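Local coordinates for protein phosphoribosyl-AMP cyclohydrolase (Medicago truncatula, PDB 7BGM) that probably catalyses the second and third steps of histidine biosynthesis, hydrolysing phosphoribosyl-ATP to phosphoribosyl-AMP and then opening the adenine ring, at residues F78-C81 / D82-I86; F36-R39 / E40-A43. All coordinates share one frame; numbering follows the deposited sequence.

Contact 1: F78-C81 / D82-I86; sequences FLDC and DRDSI. With ZN (zinc ion), chain D; ZN (zinc ion), chain G.
Asp80, Asp82 and Asp84 converge on one zinc ion at the tip of the beta hairpin of strands 76-80 and 85-92, where a type I turn runs from Asp80 to Arg83. Asp80 OD2, at 1.9 Å from the metal, Asp82 OD1 and Asp84 OD1 are its protein ligands, and two waters complete five-coordination. The carboxylates of Asp80 and Asp82 are turned 65° apart, and metal-bound Asp80 OD2 and Asp82 OD1 approach to 2.9 Å. Asp80 OD1 stays off the metal and accepts weak bonds from the backbone N of Asp84 and of Ser85. At the base of the turn, Asp80 N donates to Ser85 O (2.9 Å), while Arg83 N reaches Asp80 O (3.0 Å) from above the carbonyl plane. Ser85 OG bonds to Gln34 and Tyr105 of the second subunit. Leu79 and Ile86, a non-hydrogen-bonded pair, lie alongside each other, Leu79 CD2 and Ile86 CG1 3.6 Å apart. Arg83 is bent at chi3 (77°), and Leu79 CD1 lies over one guanidinium face, toward its rim, 3.6 Å from Arg83 NH2, which bonds to Ser10 OG. At the guanidinium edge, a water accepts from Arg83 NH1 and donates to Cys81 O. Replacing Arg83 by alanine would probably cost Leu79 CD1 its guanidinium neighbour and leave Ser10 OG and the bridging water without their partner. Cys81 SG binds a second zinc ion together with Cys97 and Cys104 of the second subunit.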
loop_
_atom_site.group_PDB
_atom_site.type_symbol
_atom_site.label_atom_id
_atom_site.label_comp_id
_atom_site.label_asym_id
_atom_site.label_seq_id
_atom_site.Cartn_x
_atom_site.Cartn_y
_atom_site.Cartn_z
ATOM N N PHE A 78 0.663 14.642 2.059
ATOM C CA PHE A 78 -0.327 14.927 1.030
ATOM C C PHE A 78 -1.675 15.343 1.632
ATOM O O PHE A 78 -2.136 14.760 2.628
ATOM C CB PHE A 78 -0.557 13.707 0.114
ATOM C CG PHE A 78 0.622 13.355 -0.771
ATOM C CD1 PHE A 78 1.682 12.601 -0.266
ATOM C CD2 PHE A 78 0.703 13.833 -2.082
ATOM C CE1 PHE A 78 2.765 12.274 -1.030
ATOM C CE2 PHE A 78 1.808 13.491 -2.890
ATOM C CZ PHE A 78 2.855 12.746 -2.343
ATOM N N LEU A 79 -2.344 16.300 0.976
ATOM C CA LEU A 79 -3.740 16.627 1.236
ATOM C C LEU A 79 -4.624 15.944 0.192
ATOM O O LEU A 79 -4.197 15.750 -0.957
ATOM C CB LEU A 79 -3.977 18.145 1.142
ATOM C CG LEU A 79 -3.236 19.048 2.110
ATOM C CD1 LEU A 79 -3.466 20.538 1.829
ATOM C CD2 LEU A 79 -3.689 18.695 3.494
ATOM N N ASP A 80 -5.873 15.626 0.570
ATOM C CA ASP A 80 -6.846 15.139 -0.413
ATOM C C ASP A 80 -7.466 16.312 -1.188
ATOM O O ASP A 80 -7.157 17.495 -0.974
ATOM C CB ASP A 80 -7.902 14.195 0.207
ATOM C CG ASP A 80 -9.017 14.893 0.976
ATOM O OD1 ASP A 80 -8.760 15.982 1.497
ATOM O OD2 ASP A 80 -10.118 14.241 1.112
ATOM N N CYS A 81 -8.328 15.963 -2.138
ATOM C CA CYS A 81 -8.831 16.944 -3.107
ATOM C C CYS A 81 -9.555 18.123 -2.439
ATOM O O CYS A 81 -9.450 19.272 -2.900
ATOM C CB CYS A 81 -9.753 16.244 -4.105
ATOM S SG CYS A 81 -11.178 15.368 -3.279
ATOM N N ASP A 82 -10.305 17.871 -1.377
ATOM C CA ASP A 82 -11.026 18.947 -0.700
ATOM C C ASP A 82 -10.337 19.377 0.603
ATOM O O ASP A 82 -10.919 20.148 1.392
ATOM C CB ASP A 82 -12.509 18.573 -0.487
ATOM C CG ASP A 82 -12.718 17.242 0.232
ATOM O OD1 ASP A 82 -11.750 16.676 0.802
ATOM O OD2 ASP A 82 -13.895 16.763 0.238
ATOM N N ARG A 83 -9.099 18.918 0.811
ATOM C CA ARG A 83 -8.132 19.454 1.786
ATOM C C ARG A 83 -8.568 19.244 3.238
ATOM O O ARG A 83 -8.170 20.007 4.118
ATOM C CB ARG A 83 -7.854 20.941 1.505
ATOM C CG ARG A 83 -7.596 21.226 0.029
ATOM C CD ARG A 83 -7.267 22.667 -0.236
ATOM N NE ARG A 83 -5.911 23.085 0.105
ATOM C CZ ARG A 83 -4.857 22.943 -0.701
ATOM N NH1 ARG A 83 -4.962 22.346 -1.886
ATOM N NH2 ARG A 83 -3.687 23.405 -0.329
ATOM N N ASP A 84 -9.362 18.222 3.529
ATOM C CA ASP A 84 -9.691 17.908 4.927
ATOM C C ASP A 84 -9.097 16.590 5.421
ATOM O O ASP A 84 -9.447 16.131 6.514
ATOM C CB ASP A 84 -11.215 17.893 5.145
ATOM C CG ASP A 84 -11.929 16.874 4.257
ATOM O OD1 ASP A 84 -11.242 16.034 3.589
ATOM O OD2 ASP A 84 -13.171 16.929 4.210
ATOM N N SER A 85 -8.212 15.970 4.640
ATOM C CA SER A 85 -7.618 14.676 4.931
ATOM C C SER A 85 -6.147 14.731 4.534
ATOM O O SER A 85 -5.807 15.286 3.485
ATOM C CB SER A 85 -8.351 13.586 4.150
ATOM O OG SER A 85 -7.841 12.322 4.501
ATOM N N ILE A 86 -5.276 14.227 5.399
ATOM C CA ILE A 86 -3.831 14.329 5.251
ATOM C C ILE A 86 -3.245 12.940 5.298
ATOM O O ILE A 86 -3.603 12.166 6.191
ATOM C CB ILE A 86 -3.234 15.180 6.383
ATOM C CG1 ILE A 86 -3.907 16.564 6.345
ATOM C CG2 ILE A 86 -1.724 15.235 6.263
ATOM C CD1 ILE A 86 -3.523 17.484 7.507
HETATM ZN ZN ZN D . -11.601 15.052 1.981
HETATM ZN ZN ZN G . -11.324 13.377 -4.397
HETATM O O HOH W 1 -7.411 21.204 -3.463
HETATM O O HOH W 2 -13.547 14.681 1.599
HETATM O O HOH W 3 -11.814 13.385 3.286
#

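Contact 2: F36-R39 / E40-A43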
loop_
_atom_site.group_PDB
_atom_site.type_symbol
_atom_site.label_atom_id
_atom_site.label_comp_id
_atom_site.label_asym_id
_atom_site.label_seq_id
_atom_site.Cartn_x
_atom_site.Cartn_y
_atom_site.Cartn_z
ATOM N N PHE A 36 -6.052 12.424 14.260
ATOM C CA PHE A 36 -6.478 13.766 13.901
ATOM C C PHE A 36 -5.290 14.700 14.094
ATOM O O PHE A 36 -4.347 14.400 14.845
ATOM C CB PHE A 36 -7.734 14.205 14.736
ATOM C CG PHE A 36 -8.950 13.446 14.358
ATOM C CD1 PHE A 36 -9.203 12.187 14.911
ATOM C CD2 PHE A 36 -9.820 13.947 13.398
ATOM C CE1 PHE A 36 -10.303 11.439 14.510
ATOM C CE2 PHE A 36 -10.939 13.219 13.007
ATOM C CZ PHE A 36 -11.170 11.957 13.547
ATOM N N ALA A 37 -5.298 15.816 13.379
ATOM C CA ALA A 37 -4.232 16.784 13.498
ATOM C C ALA A 37 -4.843 18.177 13.508
ATOM O O ALA A 37 -5.805 18.428 12.778
ATOM C CB ALA A 37 -3.233 16.632 12.345
ATOM N N ASN A 38 -4.312 19.071 14.349
ATOM C CA ASN A 38 -4.640 20.481 14.256
ATOM C C ASN A 38 -3.486 21.219 13.567
ATOM O O ASN A 38 -2.534 20.600 13.059
ATOM C CB ASN A 38 -4.957 21.067 15.640
ATOM C CG ASN A 38 -3.789 20.947 16.611
ATOM O OD1 ASN A 38 -2.734 20.404 16.263
ATOM N ND2 ASN A 38 -3.982 21.424 17.844
ATOM N N ARG A 39 -3.562 22.554 13.531
ATOM C CA ARG A 39 -2.525 23.321 12.848
ATOM C C ARG A 39 -1.153 22.973 13.408
ATOM O O ARG A 39 -0.213 22.647 12.663
ATOM C CB ARG A 39 -2.784 24.818 13.003
ATOM C CG ARG A 39 -3.806 25.396 12.062
ATOM C CD ARG A 39 -3.952 26.889 12.364
ATOM N NE ARG A 39 -2.834 27.646 11.806
ATOM C CZ ARG A 39 -2.878 28.247 10.622
ATOM N NH1 ARG A 39 -3.989 28.181 9.904
ATOM N NH2 ARG A 39 -1.823 28.911 10.156
ATOM N N GLU A 40 -1.031 23.032 14.733
ATOM C CA GLU A 40 0.254 22.770 15.364
ATOM C C GLU A 40 0.762 21.362 15.068
ATOM O O GLU A 40 1.960 21.184 14.833
ATOM C CB GLU A 40 0.175 23.003 16.861
ATOM C CG GLU A 40 1.521 22.750 17.524
ATOM C CD GLU A 40 1.614 23.209 18.983
ATOM O OE1 GLU A 40 0.581 23.548 19.617
ATOM O OE2 GLU A 40 2.758 23.237 19.491
ATOM N N ALA A 41 -0.116 20.354 15.060
ATOM C CA ALA A 41 0.348 18.989 14.784
ATOM C C ALA A 41 0.923 18.870 13.377
ATOM O O ALA A 41 1.933 18.172 13.172
ATOM C CB ALA A 41 -0.769 17.956 14.979
ATOM N N VAL A 42 0.286 19.511 12.383
ATOM C CA VAL A 42 0.806 19.413 11.026
ATOM C C VAL A 42 2.118 20.175 10.920
ATOM O O VAL A 42 3.097 19.688 10.325
ATOM C CB VAL A 42 -0.236 19.931 10.016
ATOM C CG1 VAL A 42 0.356 19.924 8.590
ATOM C CG2 VAL A 42 -1.512 19.076 10.096
ATOM N N ALA A 43 2.174 21.373 11.494
ATOM C CA ALA A 43 3.419 22.150 11.451
ATOM C C ALA A 43 4.567 21.398 12.131
ATOM O O ALA A 43 5.707 21.406 11.645
ATOM C CB ALA A 43 3.212 23.509 12.109
HETATM O O HOH W 4 -2.327 21.805 20.397
#
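An N-cap joins strand 31-37 to helix 39-48 in the cyclohydrolase part of the chain, with Asn38 as the capping residue. Its CG sits between the backbone N and the carbonyl carbon (chi1 60°), which brings Asn38 OD1 round to the first turn of the helix, where it accepts from Ala41 N at 2.9 Å. The N-H points fairly straight at OD1 (155°), although the donor is tilted 26° from the plane of the amide carbonyl. Asn38 OD1 also lies 3.4 Å from Ala41 CB. On the other branch of the amide, Asn38 ND2 donates to a water that makes a weak bond to Glu40 OE1, at the end of an extended side chain. The regular helical bonds begin at once, from Val42 N to Asn38 O (3.1 Å) and from Ala43 N to Arg39 O (2.9 Å).

Beside the cap, Ala37 packs back on the helix: Ala37 CB meets Val42 CG2 at 3.7 Å and Ala41 CB at 3.8 Å, all three being methyl groups. Val42 turns its CG2 branch, not CG1, to Ala37. Tyr88 of strand 85-92 touches both Ala37 and Val42, while Leu61 of strand 60-63 lies against Asn38, Glu40 and Ala41. Arg39 makes a salt bridge through NH1 to Asp9 OD1. Chemically, the amide oxygen of Asn38 gives Ala41 N, at the first turn of the helix, a side-chain acceptor, while the methyl contacts seat the start of the helix against the strand end.

In the fold
Contact 2 precedes contact 1 in the chain, and both reach the same mixed sheet, with their centres 13 Å apart. They touch through Ile86 CD1 and Val42 CG2, 3.6 Å apart, so the helix that follows the Asn38 cap packs on the strand leaving the zinc-bearing turn. Contact 1 carries two of the zinc ions, whereas contact 2 stands back from them, the side chain of Ala37 lying about 13 Å from a bound zinc. The side chain of Ala41 is about 8 Å from that of Trp62, and that of Ile86 about 12 Å from that of Met33; Trp62 and Met33 both bind AMP in another structure of this protein, though none is bound here.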